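Local atomic coordinates of At4g34840 (Arabidopsis thaliana, PDB entry 3BSF), a protein that belongs to the phosphorylase superfamily, is named a nucleosidase, and holds adenine in a pocket of its mixed alpha/beta fold. Residues A[11-25]-A[89-103]. Numbering follows the deposited sequence.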
loop_
_atom_site.group_PDB
_atom_site.type_symbol
_atom_site.label_atom_id
_atom_site.label_comp_id
_atom_site.label_asym_id
_atom_site.label_seq_id
_atom_site.Cartn_x
_atom_site.Cartn_y
_atom_site.Cartn_z
ATOM N N ARG A 11 8.514 20.085 -26.093
ATOM C CA ARG A 11 8.101 18.764 -26.674
ATOM C C ARG A 11 6.747 18.228 -26.143
ATOM O O ARG A 11 6.485 18.224 -24.935
ATOM C CB ARG A 11 9.201 17.710 -26.450
ATOM C CG ARG A 11 9.039 16.455 -27.308
ATOM C CD ARG A 11 8.300 15.344 -26.587
ATOM N NE ARG A 11 9.196 14.568 -25.726
ATOM C CZ ARG A 11 8.802 13.641 -24.853
ATOM N NH1 ARG A 11 7.510 13.349 -24.700
ATOM N NH2 ARG A 11 9.710 12.999 -24.133
ATOM N N PRO A 12 5.881 17.744 -27.056
ATOM C CA PRO A 12 4.549 17.200 -26.786
ATOM C C PRO A 12 4.443 15.872 -26.043
ATOM O O PRO A 12 5.319 15.015 -26.109
ATOM C CB PRO A 12 3.929 17.127 -28.178
ATOM C CG PRO A 12 5.093 16.778 -29.026
ATOM C CD PRO A 12 6.159 17.710 -28.505
ATOM N N ILE A 13 3.329 15.727 -25.334
ATOM C CA ILE A 13 3.030 14.530 -24.577
ATOM C C ILE A 13 2.920 13.395 -25.579
ATOM O O ILE A 13 2.251 13.512 -26.602
ATOM C CB ILE A 13 1.705 14.698 -23.800
ATOM C CG1 ILE A 13 1.903 15.723 -22.678
ATOM C CG2 ILE A 13 1.232 13.353 -23.252
ATOM C CD1 ILE A 13 0.616 16.202 -22.056
ATOM N N SER A 14 3.590 12.291 -25.289
ATOM C CA SER A 14 3.558 11.162 -26.198
ATOM C C SER A 14 2.773 9.992 -25.631
ATOM O O SER A 14 1.875 9.469 -26.292
ATOM C CB SER A 14 4.983 10.718 -26.531
ATOM O OG SER A 14 4.972 9.778 -27.587
ATOM N N THR A 15 3.095 9.589 -24.405
ATOM C CA THR A 15 2.393 8.463 -23.815
ATOM C C THR A 15 1.658 8.742 -22.504
ATOM O O THR A 15 2.159 9.432 -21.615
ATOM C CB THR A 15 3.346 7.299 -23.619
ATOM O OG1 THR A 15 4.322 7.659 -22.642
ATOM C CG2 THR A 15 4.057 6.979 -24.917
ATOM N N ILE A 16 0.459 8.176 -22.408
ATOM C CA ILE A 16 -0.399 8.324 -21.239
ATOM C C ILE A 16 -0.794 6.986 -20.609
ATOM O O ILE A 16 -1.502 6.188 -21.231
ATOM C CB ILE A 16 -1.722 9.043 -21.596
ATOM C CG1 ILE A 16 -1.438 10.454 -22.106
ATOM C CG2 ILE A 16 -2.619 9.090 -20.373
ATOM C CD1 ILE A 16 -2.675 11.230 -22.504
ATOM N N VAL A 17 -0.360 6.753 -19.374
ATOM C CA VAL A 17 -0.728 5.526 -18.679
ATOM C C VAL A 17 -1.873 5.779 -17.709
ATOM O O VAL A 17 -1.767 6.616 -16.815
ATOM C CB VAL A 17 0.434 4.935 -17.869
ATOM C CG1 VAL A 17 -0.057 3.745 -17.049
ATOM C CG2 VAL A 17 1.540 4.513 -18.795
ATOM N N PHE A 18 -2.963 5.042 -17.900
ATOM C CA PHE A 18 -4.137 5.120 -17.042
ATOM C C PHE A 18 -4.084 4.023 -15.996
ATOM O O PHE A 18 -3.844 2.857 -16.325
ATOM C CB PHE A 18 -5.402 4.917 -17.855
ATOM C CG PHE A 18 -5.870 6.142 -18.546
ATOM C CD1 PHE A 18 -6.727 7.023 -17.905
ATOM C CD2 PHE A 18 -5.433 6.434 -19.834
ATOM C CE1 PHE A 18 -7.147 8.182 -18.531
ATOM C CE2 PHE A 18 -5.842 7.591 -20.477
ATOM C CZ PHE A 18 -6.702 8.473 -19.828
ATOM N N ILE A 19 -4.305 4.390 -14.741
ATOM C CA ILE A 19 -4.328 3.411 -13.655
ATOM C C ILE A 19 -5.787 3.272 -13.160
ATOM O O ILE A 19 -6.379 4.238 -12.662
ATOM C CB ILE A 19 -3.418 3.863 -12.478
ATOM C CG1 ILE A 19 -1.965 3.961 -12.946
ATOM C CG2 ILE A 19 -3.533 2.896 -11.313
ATOM C CD1 ILE A 19 -1.324 2.622 -13.329
ATOM N N VAL A 20 -6.378 2.090 -13.324
ATOM C CA VAL A 20 -7.747 1.884 -12.856
ATOM C C VAL A 20 -7.812 0.668 -11.920
ATOM O O VAL A 20 -7.229 -0.375 -12.217
ATOM C CB VAL A 20 -8.732 1.707 -14.044
ATOM C CG1 VAL A 20 -8.463 2.779 -15.086
ATOM C CG2 VAL A 20 -8.608 0.312 -14.641
ATOM N N ALA A 21 -8.506 0.823 -10.790
ATOM C CA ALA A 21 -8.631 -0.240 -9.791
ATOM C C ALA A 21 -9.452 -1.400 -10.303
ATOM O O ALA A 21 -9.103 -2.563 -10.091
ATOM C CB ALA A 21 -9.262 0.312 -8.508
ATOM N N MET A 22 -10.554 -1.074 -10.967
ATOM C CA MET A 22 -11.438 -2.091 -11.511
ATOM C C MET A 22 -11.507 -2.011 -13.027
ATOM O O MET A 22 -11.644 -0.922 -13.601
ATOM C CB MET A 22 -12.835 -1.928 -10.937
ATOM C CG MET A 22 -12.857 -1.938 -9.432
ATOM S SD MET A 22 -14.545 -2.102 -8.809
ATOM C CE MET A 22 -15.365 -0.657 -9.541
ATOM N N GLN A 23 -11.417 -3.161 -13.680
ATOM C CA GLN A 23 -11.479 -3.165 -15.124
ATOM C C GLN A 23 -12.868 -2.723 -15.594
ATOM O O GLN A 23 -13.022 -2.145 -16.671
ATOM C CB GLN A 23 -11.164 -4.549 -15.653
ATOM C CG GLN A 23 -10.932 -4.548 -17.132
ATOM C CD GLN A 23 -10.845 -5.934 -17.691
ATOM O OE1 GLN A 23 -10.116 -6.777 -17.165
ATOM N NE2 GLN A 23 -11.582 -6.184 -18.766
ATOM N N LYS A 24 -13.879 -2.997 -14.780
ATOM C CA LYS A 24 -15.243 -2.606 -15.117
ATOM C C LYS A 24 -15.292 -1.112 -15.398
ATOM O O LYS A 24 -15.871 -0.682 -16.393
ATOM C CB LYS A 24 -16.207 -2.915 -13.963
ATOM C CG LYS A 24 -16.425 -4.382 -13.693
ATOM C CD LYS A 24 -17.534 -4.626 -12.657
ATOM C CE LYS A 24 -17.152 -4.164 -11.252
ATOM N NZ LYS A 24 -18.046 -4.747 -10.207
ATOM N N GLU A 25 -14.679 -0.323 -14.522
ATOM C CA GLU A 25 -14.687 1.128 -14.667
ATOM C C GLU A 25 -14.093 1.626 -15.986
ATOM O O GLU A 25 -14.570 2.605 -16.569
ATOM C CB GLU A 25 -13.939 1.762 -13.498
ATOM C CG GLU A 25 -14.406 1.275 -12.143
ATOM C CD GLU A 25 -13.662 1.947 -11.008
ATOM O OE1 GLU A 25 -12.407 1.968 -11.040
ATOM O OE2 GLU A 25 -14.335 2.450 -10.079
ATOM N N SER A 89 4.398 0.110 -13.678
ATOM C CA SER A 89 4.082 0.756 -14.947
ATOM C C SER A 89 5.071 1.883 -15.246
ATOM O O SER A 89 5.605 1.994 -16.360
ATOM C CB SER A 89 2.668 1.317 -14.902
ATOM O OG SER A 89 1.770 0.294 -14.519
ATOM N N ILE A 90 5.303 2.730 -14.248
ATOM C CA ILE A 90 6.236 3.826 -14.403
ATOM C C ILE A 90 7.562 3.264 -14.910
ATOM O O ILE A 90 8.025 3.620 -15.981
ATOM C CB ILE A 90 6.453 4.557 -13.054
ATOM C CG1 ILE A 90 5.290 5.529 -12.795
ATOM C CG2 ILE A 90 7.814 5.243 -13.035
ATOM C CD1 ILE A 90 5.364 6.270 -11.435
ATOM N N LEU A 91 8.159 2.357 -14.155
ATOM C CA LEU A 91 9.430 1.789 -14.564
ATOM C C LEU A 91 9.341 1.110 -15.907
ATOM O O LEU A 91 10.226 1.265 -16.740
ATOM C CB LEU A 91 9.937 0.798 -13.521
ATOM C CG LEU A 91 10.177 1.422 -12.147
ATOM C CD1 LEU A 91 10.761 0.379 -11.191
ATOM C CD2 LEU A 91 11.093 2.653 -12.301
ATOM N N ALA A 92 8.268 0.361 -16.127
ATOM C CA ALA A 92 8.108 -0.342 -17.388
ATOM C C ALA A 92 7.858 0.615 -18.530
ATOM O O ALA A 92 8.799 1.170 -19.097
ATOM C CB ALA A 92 6.983 -1.368 -17.301
ATOM N N ILE A 93 6.592 0.820 -18.860
ATOM C CA ILE A 93 6.241 1.675 -19.982
ATOM C C ILE A 93 6.324 3.153 -19.660
ATOM O O ILE A 93 5.390 3.903 -19.928
ATOM C CB ILE A 93 4.820 1.310 -20.533
ATOM C CG1 ILE A 93 3.824 1.147 -19.384
ATOM C CG2 ILE A 93 4.890 0.012 -21.355
ATOM C CD1 ILE A 93 2.450 0.646 -19.825
ATOM N N GLN A 94 7.460 3.552 -19.100
ATOM C CA GLN A 94 7.730 4.935 -18.706
ATOM C C GLN A 94 6.865 5.974 -19.418
ATOM O O GLN A 94 7.180 6.392 -20.531
ATOM C CB GLN A 94 9.197 5.247 -18.946
ATOM C CG GLN A 94 9.577 6.624 -18.487
ATOM C CD GLN A 94 11.055 6.740 -18.226
ATOM O OE1 GLN A 94 11.667 5.806 -17.693
ATOM N NE2 GLN A 94 11.643 7.890 -18.581
ATOM N N PRO A 95 5.773 6.430 -18.764
ATOM C CA PRO A 95 4.863 7.411 -19.353
ATOM C C PRO A 95 5.243 8.867 -19.139
ATOM O O PRO A 95 6.049 9.196 -18.262
ATOM C CB PRO A 95 3.552 7.079 -18.677
ATOM C CG PRO A 95 4.004 6.851 -17.271
ATOM C CD PRO A 95 5.269 6.004 -17.442
ATOM N N ASP A 96 4.641 9.731 -19.954
ATOM C CA ASP A 96 4.863 11.160 -19.868
ATOM C C ASP A 96 3.841 11.698 -18.882
ATOM O O ASP A 96 4.106 12.628 -18.121
ATOM C CB ASP A 96 4.635 11.836 -21.224
ATOM C CG ASP A 96 5.738 11.539 -22.239
ATOM O OD1 ASP A 96 6.934 11.640 -21.874
ATOM O OD2 ASP A 96 5.402 11.226 -23.407
ATOM N N LEU A 97 2.665 11.086 -18.894
ATOM C CA LEU A 97 1.578 11.514 -18.028
ATOM C C LEU A 97 0.785 10.323 -17.511
ATOM O O LEU A 97 0.317 9.484 -18.280
ATOM C CB LEU A 97 0.654 12.440 -18.810
ATOM C CG LEU A 97 -0.576 13.013 -18.133
ATOM C CD1 LEU A 97 -0.181 14.034 -17.071
ATOM C CD2 LEU A 97 -1.424 13.669 -19.215
ATOM N N ILE A 98 0.638 10.248 -16.199
ATOM C CA ILE A 98 -0.122 9.167 -15.616
ATOM C C ILE A 98 -1.421 9.725 -15.028
ATOM O O ILE A 98 -1.427 10.739 -14.328
ATOM C CB ILE A 98 0.713 8.418 -14.554
ATOM C CG1 ILE A 98 -0.208 7.720 -13.559
ATOM C CG2 ILE A 98 1.664 9.373 -13.865
ATOM C CD1 ILE A 98 0.539 7.024 -12.455
ATOM N N ILE A 99 -2.527 9.061 -15.348
ATOM C CA ILE A 99 -3.838 9.476 -14.882
ATOM C C ILE A 99 -4.554 8.357 -14.147
ATOM O O ILE A 99 -4.626 7.226 -14.628
ATOM C CB ILE A 99 -4.722 9.925 -16.058
ATOM C CG1 ILE A 99 -4.025 11.058 -16.812
ATOM C CG2 ILE A 99 -6.097 10.372 -15.546
ATOM C CD1 ILE A 99 -4.779 11.536 -18.036
ATOM N N ASN A 100 -5.092 8.699 -12.978
ATOM C CA ASN A 100 -5.819 7.759 -12.137
ATOM C C ASN A 100 -7.308 8.039 -12.154
ATOM O O ASN A 100 -7.777 8.980 -11.510
ATOM C CB ASN A 100 -5.323 7.857 -10.702
ATOM C CG ASN A 100 -6.156 7.038 -9.745
ATOM O OD1 ASN A 100 -6.372 5.848 -9.962
ATOM N ND2 ASN A 100 -6.624 7.668 -8.674
ATOM N N ALA A 101 -8.057 7.211 -12.869
ATOM C CA ALA A 101 -9.498 7.395 -12.955
ATOM C C ALA A 101 -10.325 6.293 -12.267
ATOM O O ALA A 101 -9.834 5.190 -11.993
ATOM C CB ALA A 101 -9.902 7.533 -14.419
ATOM N N GLY A 102 -11.584 6.609 -11.985
ATOM C CA GLY A 102 -12.461 5.653 -11.336
ATOM C C GLY A 102 -13.617 6.322 -10.617
ATOM O O GLY A 102 -13.670 7.536 -10.470
ATOM N N THR A 103 -14.560 5.518 -10.166
ATOM C CA THR A 103 -15.720 6.031 -9.456
ATOM C C THR A 103 -15.350 6.365 -8.007
ATOM O O THR A 103 -14.281 5.979 -7.528
ATOM C CB THR A 103 -16.860 4.991 -9.468
ATOM O OG1 THR A 103 -16.382 3.754 -8.905
ATOM C CG2 THR A 103 -17.363 4.768 -10.903
#
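Asp96 turns its carboxylate back onto the start of strand 15-19, where OD2 accepts two backbone N-H groups: that of Ser14 N, at 2.8 Å, and that of Thr15 N, which arrives from the opposite face of the carboxylate plane. The short aspartate chain suits this place, since CG lies beside its own backbone N (chi1 -72°) and OD2 satisfies amides at the strand's entry. Arg11 adds a weak salt bridge, its NH1 lying 3.3 Å from Asp96 OD2 with the guanidinium and carboxylate planes 61° apart; the same NH1 donates a straighter bond to Pro12 O. In return, Thr15 O takes both Asp96 N and Leu97 N.

From there the strands run parallel, and bonds alternate between them: Val17 N to Leu97 O, Ile99 N to Val17 O, and Ile19 N to Ile99 O at 2.9 Å. The last link, Ala101 N to Ile19 O, is weak. Beta-branched residues suit the extended backbone and fill both faces. Val17 CG2 packs on Pro95 CB, and Ile19 CG1 meets Ile98 CD1 at 4.0 Å; on the opposite face from Val17 and Ile19, the Ile99 side chain lies alongside that of Phe18, its CG2 3.8 Å from Phe18 CE1.

Beyond the strand, Glu25 reaches Thr103 with an extended chain. Glu25 OE2 accepts Thr103 OG1 at 2.7 Å and, from above the carboxylate plane, Thr103 N at 3.1 Å. Glu25 OE1 lies close to the CA of Gly102, whose backbone (phi 157°, psi 171°) is of a kind open to glycine and which has no side chain to meet the carboxylate. The Thr103 side chain lies about 4 Å from the bound adenine.

Strand 15-19 is thus paired on one edge with 97-106 and on the other with 59-65, while 97-106 continues the sheet to 204-213. Helix 227-246 packs against Phe18 and Ala101, and the end of helix 79-91 brings Ser89 to Val17 and Ile19, its OG hydrogen-bonded to Val85 O of the same helix.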